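Local structure of xanthomonas outer protein D (Xanthomonas euvesicatoria, 2OIX) at residues A[19-24]-A[30-35]; A[148-153]-A[162-167]. The protein removes SUMO from proteins as a type III secreted virulence effector, through the Ulp1-family cysteine protease domain present here in an inactivated form. The protein carries 1 engineered substitution. One frame throughout, in Å; residues are numbered along the deposited sequence.

Contact 1 (A[19-24]-A[30-35]); sequences RRLRGE and LHFADS
Between helix 7-20 and the edge strand 30-32 the chain makes a reversal, and Leu21, at the start of the turn, reaches across to Leu30 and Phe32 on the strand. With CD1 anti to CA (chi2 -172°), that methyl points to the strand and makes both contacts with it. Leu21 CD1 meets Leu30 CD1 at 3.8 Å, the two side chains crossing at about a right angle. The same methyl lies 4.0 Å from Phe32 CZ, at the rim of the ring and near its plane. Phe66 on strand 64-71 meets that ring with planes inclined by about 55°, and Leu17 and Ala18 of helix 7-20 also touch Phe32. This is an alpha-to-beta connection feeding one of the two edge strands of the mixed sheet of this Ulp1-type catalytic domain. Leu30 and Phe32 face the helices, while His31 between them bonds through its backbone to Ile64 and Phe66. A type II beta turn from Leu21 to Glu24 begins the reversal, closed by Glu24 N on Leu21 O at 3.1 Å, with Gly23 taking a positive phi.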
loop_
_atom_site.group_PDB
_atom_site.type_symbol
_atom_site.label_atom_id
_atom_site.label_comp_id
_atom_site.label_asym_id
_atom_site.label_seq_id
_atom_site.Cartn_x
_atom_site.Cartn_y
_atom_site.Cartn_z
ATOM N N ARG A 19 -3.282 -8.794 12.505
ATOM C CA ARG A 19 -3.530 -9.502 13.759
ATOM C C ARG A 19 -3.273 -8.591 14.954
ATOM O O ARG A 19 -4.037 -8.609 15.934
ATOM C CB ARG A 19 -2.651 -10.743 13.860
ATOM C CG ARG A 19 -3.071 -11.860 12.919
ATOM C CD ARG A 19 -2.037 -12.993 12.911
ATOM N NE ARG A 19 -1.894 -13.571 11.566
ATOM C CZ ARG A 19 -0.726 -13.883 10.994
ATOM N NH1 ARG A 19 0.426 -13.658 11.629
ATOM N NH2 ARG A 19 -0.711 -14.411 9.774
ATOM N N ARG A 20 -2.196 -7.799 14.872
ATOM C CA ARG A 20 -1.868 -6.873 15.938
ATOM C C ARG A 20 -2.953 -5.810 16.123
ATOM O O ARG A 20 -3.259 -5.450 17.248
ATOM C CB ARG A 20 -0.463 -6.279 15.772
ATOM C CG ARG A 20 0.653 -7.315 15.949
ATOM C CD ARG A 20 2.030 -6.676 15.908
ATOM N NE ARG A 20 2.463 -6.323 14.555
ATOM C CZ ARG A 20 2.675 -5.085 14.103
ATOM N NH1 ARG A 20 2.494 -4.015 14.887
ATOM N NH2 ARG A 20 3.052 -4.919 12.839
ATOM N N LEU A 21 -3.569 -5.371 15.026
ATOM C CA LEU A 21 -4.593 -4.318 15.052
ATOM C C LEU A 21 -6.018 -4.802 15.352
ATOM O O LEU A 21 -6.939 -3.992 15.476
ATOM C CB LEU A 21 -4.604 -3.551 13.708
ATOM C CG LEU A 21 -3.286 -2.944 13.224
ATOM C CD1 LEU A 21 -3.528 -2.070 12.007
ATOM C CD2 LEU A 21 -2.550 -2.151 14.348
ATOM N N ARG A 22 -6.204 -6.112 15.457
ATOM C CA ARG A 22 -7.540 -6.680 15.628
ATOM C C ARG A 22 -8.330 -6.098 16.807
ATOM O O ARG A 22 -7.864 -6.077 17.941
ATOM C CB ARG A 22 -7.462 -8.201 15.747
ATOM C CG ARG A 22 -7.691 -8.892 14.426
ATOM C CD ARG A 22 -8.256 -10.268 14.664
ATOM N NE ARG A 22 -7.214 -11.262 14.887
ATOM C CZ ARG A 22 -7.397 -12.437 15.490
ATOM N NH1 ARG A 22 -8.594 -12.791 15.967
ATOM N NH2 ARG A 22 -6.361 -13.257 15.623
ATOM N N GLY A 23 -9.527 -5.603 16.514
ATOM C CA GLY A 23 -10.408 -5.100 17.564
ATOM C C GLY A 23 -10.214 -3.637 17.920
ATOM O O GLY A 23 -11.025 -3.076 18.656
ATOM N N GLU A 24 -9.144 -3.015 17.411
ATOM C CA GLU A 24 -8.896 -1.595 17.666
ATOM C C GLU A 24 -9.955 -0.728 16.984
ATOM O O GLU A 24 -10.481 -1.109 15.930
ATOM C CB GLU A 24 -7.498 -1.175 17.201
ATOM C CG GLU A 24 -6.344 -1.908 17.874
ATOM C CD GLU A 24 -5.975 -1.332 19.231
ATOM O OE1 GLU A 24 -6.823 -0.664 19.871
ATOM O OE2 GLU A 24 -4.822 -1.559 19.662
ATOM N N LEU A 30 -9.683 -0.784 7.385
ATOM C CA LEU A 30 -8.400 -1.028 6.679
ATOM C C LEU A 30 -8.409 -2.319 5.889
ATOM O O LEU A 30 -8.927 -3.342 6.377
ATOM C CB LEU A 30 -7.246 -1.130 7.681
ATOM C CG LEU A 30 -7.067 0.017 8.680
ATOM C CD1 LEU A 30 -6.007 -0.305 9.724
ATOM C CD2 LEU A 30 -6.701 1.280 7.968
ATOM N N HIS A 31 -7.828 -2.281 4.685
ATOM C CA HIS A 31 -7.548 -3.518 3.919
ATOM C C HIS A 31 -6.095 -3.503 3.399
ATOM O O HIS A 31 -5.723 -2.589 2.656
ATOM C CB HIS A 31 -8.507 -3.676 2.750
ATOM C CG HIS A 31 -8.273 -4.925 1.956
ATOM N ND1 HIS A 31 -8.682 -6.165 2.393
ATOM C CD2 HIS A 31 -7.645 -5.128 0.769
ATOM C CE1 HIS A 31 -8.329 -7.081 1.506
ATOM N NE2 HIS A 31 -7.687 -6.479 0.517
ATOM N N PHE A 32 -5.283 -4.472 3.837
ATOM C CA PHE A 32 -3.916 -4.602 3.349
ATOM C C PHE A 32 -3.922 -5.532 2.162
ATOM O O PHE A 32 -4.151 -6.762 2.277
ATOM C CB PHE A 32 -2.975 -5.100 4.470
ATOM C CG PHE A 32 -3.051 -4.263 5.710
ATOM C CD1 PHE A 32 -2.990 -2.868 5.630
ATOM C CD2 PHE A 32 -3.199 -4.860 6.961
ATOM C CE1 PHE A 32 -3.064 -2.082 6.773
ATOM C CE2 PHE A 32 -3.282 -4.064 8.123
ATOM C CZ PHE A 32 -3.212 -2.668 8.020
ATOM N N ALA A 33 -3.768 -4.953 0.987
ATOM C CA ALA A 33 -3.822 -5.823 -0.181
ATOM C C ALA A 33 -2.583 -6.703 -0.343
ATOM O O ALA A 33 -1.438 -6.375 0.085
ATOM C CB ALA A 33 -4.132 -5.056 -1.470
ATOM N N ASP A 34 -2.846 -7.887 -0.883
ATOM C CA ASP A 34 -1.796 -8.808 -1.284
ATOM C C ASP A 34 -1.238 -8.261 -2.596
ATOM O O ASP A 34 -2.002 -7.963 -3.524
ATOM C CB ASP A 34 -2.405 -10.187 -1.542
ATOM C CG ASP A 34 -1.388 -11.169 -2.033
ATOM O OD1 ASP A 34 -0.749 -11.852 -1.193
ATOM O OD2 ASP A 34 -1.199 -11.266 -3.252
ATOM N N SER A 35 0.076 -8.172 -2.711
ATOM C CA SER A 35 0.740 -7.528 -3.846
ATOM C C SER A 35 0.580 -8.268 -5.169
ATOM O O SER A 35 0.576 -7.652 -6.225
ATOM C CB SER A 35 2.223 -7.265 -3.530
ATOM O OG SER A 35 2.882 -8.450 -3.145
#

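Contact 2 (A[148-153]-A[162-167])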
loop_
_atom_site.group_PDB
_atom_site.type_symbol
_atom_site.label_atom_id
_atom_site.label_comp_id
_atom_site.label_asym_id
_atom_site.label_seq_id
_atom_site.Cartn_x
_atom_site.Cartn_y
_atom_site.Cartn_z
ATOM N N ALA A 148 -1.650 3.098 9.000
ATOM C CA ALA A 148 -2.620 2.273 9.757
ATOM C C ALA A 148 -2.845 2.791 11.173
ATOM O O ALA A 148 -3.986 2.929 11.609
ATOM C CB ALA A 148 -2.215 0.783 9.776
ATOM N N HIS A 149 -1.769 3.074 11.902
ATOM C CA HIS A 149 -1.951 3.623 13.247
ATOM C C HIS A 149 -2.639 5.009 13.274
ATOM O O HIS A 149 -3.410 5.320 14.206
ATOM C CB HIS A 149 -0.632 3.588 14.020
ATOM C CG HIS A 149 -0.292 2.221 14.544
ATOM N ND1 HIS A 149 0.271 1.242 13.756
ATOM C CD2 HIS A 149 -0.448 1.669 15.775
ATOM C CE1 HIS A 149 0.439 0.142 14.472
ATOM N NE2 HIS A 149 0.019 0.376 15.703
ATOM N N ARG A 150 -2.393 5.825 12.249
ATOM C CA ARG A 150 -3.079 7.115 12.152
ATOM C C ARG A 150 -4.582 6.936 11.896
ATOM O O ARG A 150 -5.387 7.728 12.374
ATOM C CB ARG A 150 -2.428 7.986 11.070
ATOM C CG ARG A 150 -0.978 8.333 11.443
ATOM C CD ARG A 150 -0.364 9.339 10.463
ATOM N NE ARG A 150 1.049 9.584 10.785
ATOM C CZ ARG A 150 1.911 10.218 9.995
ATOM N NH1 ARG A 150 1.524 10.695 8.864
ATOM N NH2 ARG A 150 3.205 10.387 10.342
ATOM N N VAL A 151 -4.965 5.898 11.166
ATOM C CA VAL A 151 -6.405 5.647 10.951
ATOM C C VAL A 151 -6.993 5.258 12.326
ATOM O O VAL A 151 -8.012 5.789 12.744
ATOM C CB VAL A 151 -6.669 4.589 9.885
ATOM C CG1 VAL A 151 -8.159 4.241 9.846
ATOM C CG2 VAL A 151 -6.145 5.084 8.455
ATOM N N LEU A 152 -6.306 4.376 13.051
ATOM C CA LEU A 152 -6.789 3.899 14.343
ATOM C C LEU A 152 -6.964 5.026 15.337
ATOM O O LEU A 152 -7.934 5.044 16.106
ATOM C CB LEU A 152 -5.794 2.899 14.929
ATOM C CG LEU A 152 -6.007 1.391 14.725
ATOM C CD1 LEU A 152 -6.633 0.975 13.383
ATOM C CD2 LEU A 152 -4.701 0.652 14.973
ATOM N N ASP A 153 -6.004 5.954 15.350
ATOM C CA ASP A 153 -6.020 6.956 16.402
ATOM C C ASP A 153 -6.719 8.225 15.959
ATOM O O ASP A 153 -6.803 9.195 16.721
ATOM C CB ASP A 153 -4.619 7.183 16.985
ATOM C CG ASP A 153 -3.732 8.064 16.119
ATOM O OD1 ASP A 153 -4.162 8.525 15.045
ATOM O OD2 ASP A 153 -2.558 8.288 16.522
ATOM N N ARG A 162 -1.388 12.419 6.228
ATOM C CA ARG A 162 -0.966 11.348 5.316
ATOM C C ARG A 162 0.482 11.609 4.860
ATOM O O ARG A 162 0.982 10.976 3.935
ATOM C CB ARG A 162 -1.948 11.303 4.130
ATOM C CG ARG A 162 -3.280 10.578 4.458
ATOM C CD ARG A 162 -4.507 11.356 3.969
ATOM N NE ARG A 162 -4.834 12.467 4.852
ATOM C CZ ARG A 162 -5.279 13.658 4.465
ATOM N NH1 ARG A 162 -5.472 13.919 3.182
ATOM N NH2 ARG A 162 -5.533 14.597 5.371
ATOM N N ASP A 163 1.184 12.504 5.559
ATOM C CA ASP A 163 2.576 12.842 5.203
ATOM C C ASP A 163 3.472 11.769 5.769
ATOM O O ASP A 163 3.383 11.462 6.946
ATOM C CB ASP A 163 2.972 14.220 5.790
ATOM C CG ASP A 163 4.285 14.782 5.215
ATOM O OD1 ASP A 163 5.120 14.039 4.697
ATOM O OD2 ASP A 163 4.500 16.019 5.296
ATOM N N LEU A 164 4.369 11.236 4.942
ATOM C CA LEU A 164 5.324 10.198 5.379
ATOM C C LEU A 164 6.781 10.615 5.179
ATOM O O LEU A 164 7.678 9.759 5.183
ATOM C CB LEU A 164 5.045 8.856 4.650
ATOM C CG LEU A 164 3.727 8.108 4.982
ATOM C CD1 LEU A 164 3.583 6.749 4.204
ATOM C CD2 LEU A 164 3.682 7.847 6.508
ATOM N N THR A 165 7.012 11.918 5.010
ATOM C CA THR A 165 8.342 12.491 4.755
ATOM C C THR A 165 9.349 12.011 5.799
ATOM O O THR A 165 10.483 11.640 5.476
ATOM C CB THR A 165 8.278 14.046 4.723
ATOM O OG1 THR A 165 7.263 14.481 3.810
ATOM C CG2 THR A 165 9.576 14.641 4.285
ATOM N N ASP A 166 8.901 11.949 7.048
ATOM C CA ASP A 166 9.800 11.677 8.177
ATOM C C ASP A 166 9.924 10.220 8.646
ATOM O O ASP A 166 10.456 9.979 9.725
ATOM C CB ASP A 166 9.381 12.559 9.354
ATOM C CG ASP A 166 9.598 14.048 9.073
ATOM O OD1 ASP A 166 10.723 14.419 8.640
ATOM O OD2 ASP A 166 8.656 14.855 9.302
ATOM N N ILE A 167 9.414 9.255 7.888
ATOM C CA ILE A 167 9.497 7.867 8.366
ATOM C C ILE A 167 10.946 7.359 8.427
ATOM O O ILE A 167 11.836 7.878 7.758
ATOM C CB ILE A 167 8.582 6.855 7.611
ATOM C CG1 ILE A 167 9.064 6.615 6.170
ATOM C CG2 ILE A 167 7.115 7.311 7.665
ATOM C CD1 ILE A 167 8.465 5.371 5.495
#
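The loop that follows helix 136-153 is fastened back onto the helix by Arg150, whose guanidinium takes the backbone carbonyl of Asp163. In this Ulp1-type protease domain the bond ties the C-terminal part of a long helix to the irregular segment that leads on to helix 171-179. From CG to NE the Arg150 chain is fully extended (chi3 -176°), which brings NH1 to within 2.8 Å of Asp163 O. The bond is fairly straight, with an N-H...O angle of 160°. Asp163 O lies close to the guanidinium plane, but seen from the acceptor the donor is tilted 29° out of the carbonyl plane. Arg150 NH1 also donates to Gly161 O, so one nitrogen holds two carbonyls of the same loop. Leu164 CD2 lies over one face of the guanidinium, 4.3 Å from Arg150 NH1, while the leucine side chain also packs on Val146 and Leu147 of the helix.

The CB of Arg162 points away from the helix segment; its guanidinium is held by Phe156 O and Tyr158 O, within the loop itself, and by Tyr92 OH. The carboxylate of Asp163 does not pair with Arg150, since Asp163 OD1 is 6.4 Å from Arg150 NH1. It serves the loop locally in an Asx turn that overlaps the start of the type I beta turn from Leu164 to Ile167: Asp163 OD1 receives Thr165 N at 2.9 Å on its anti side, somewhat out of the carboxylate plane.

Following the chain, helix 7-20 comes first and contact 1 closes the short connection from it to strand 30-32. The strands and helices up to helix 136-153 follow, and contact 2 closes the loop leaving that helix. The two loops are in series, neither nested nor crossed, with centres about 15 Å apart. Helix 136-153 is their common ground. It receives Leu21 CD2, 3.6 Å from Leu152 CD2, and Leu30 CD2, 3.8 Å from Val151 CG1. Leu21 CD1 also lies 3.9 Å from Ala148 CB. Through Leu30 and through contact 2, the helix ties the sheet's edge strand to the loop before helix 171-179.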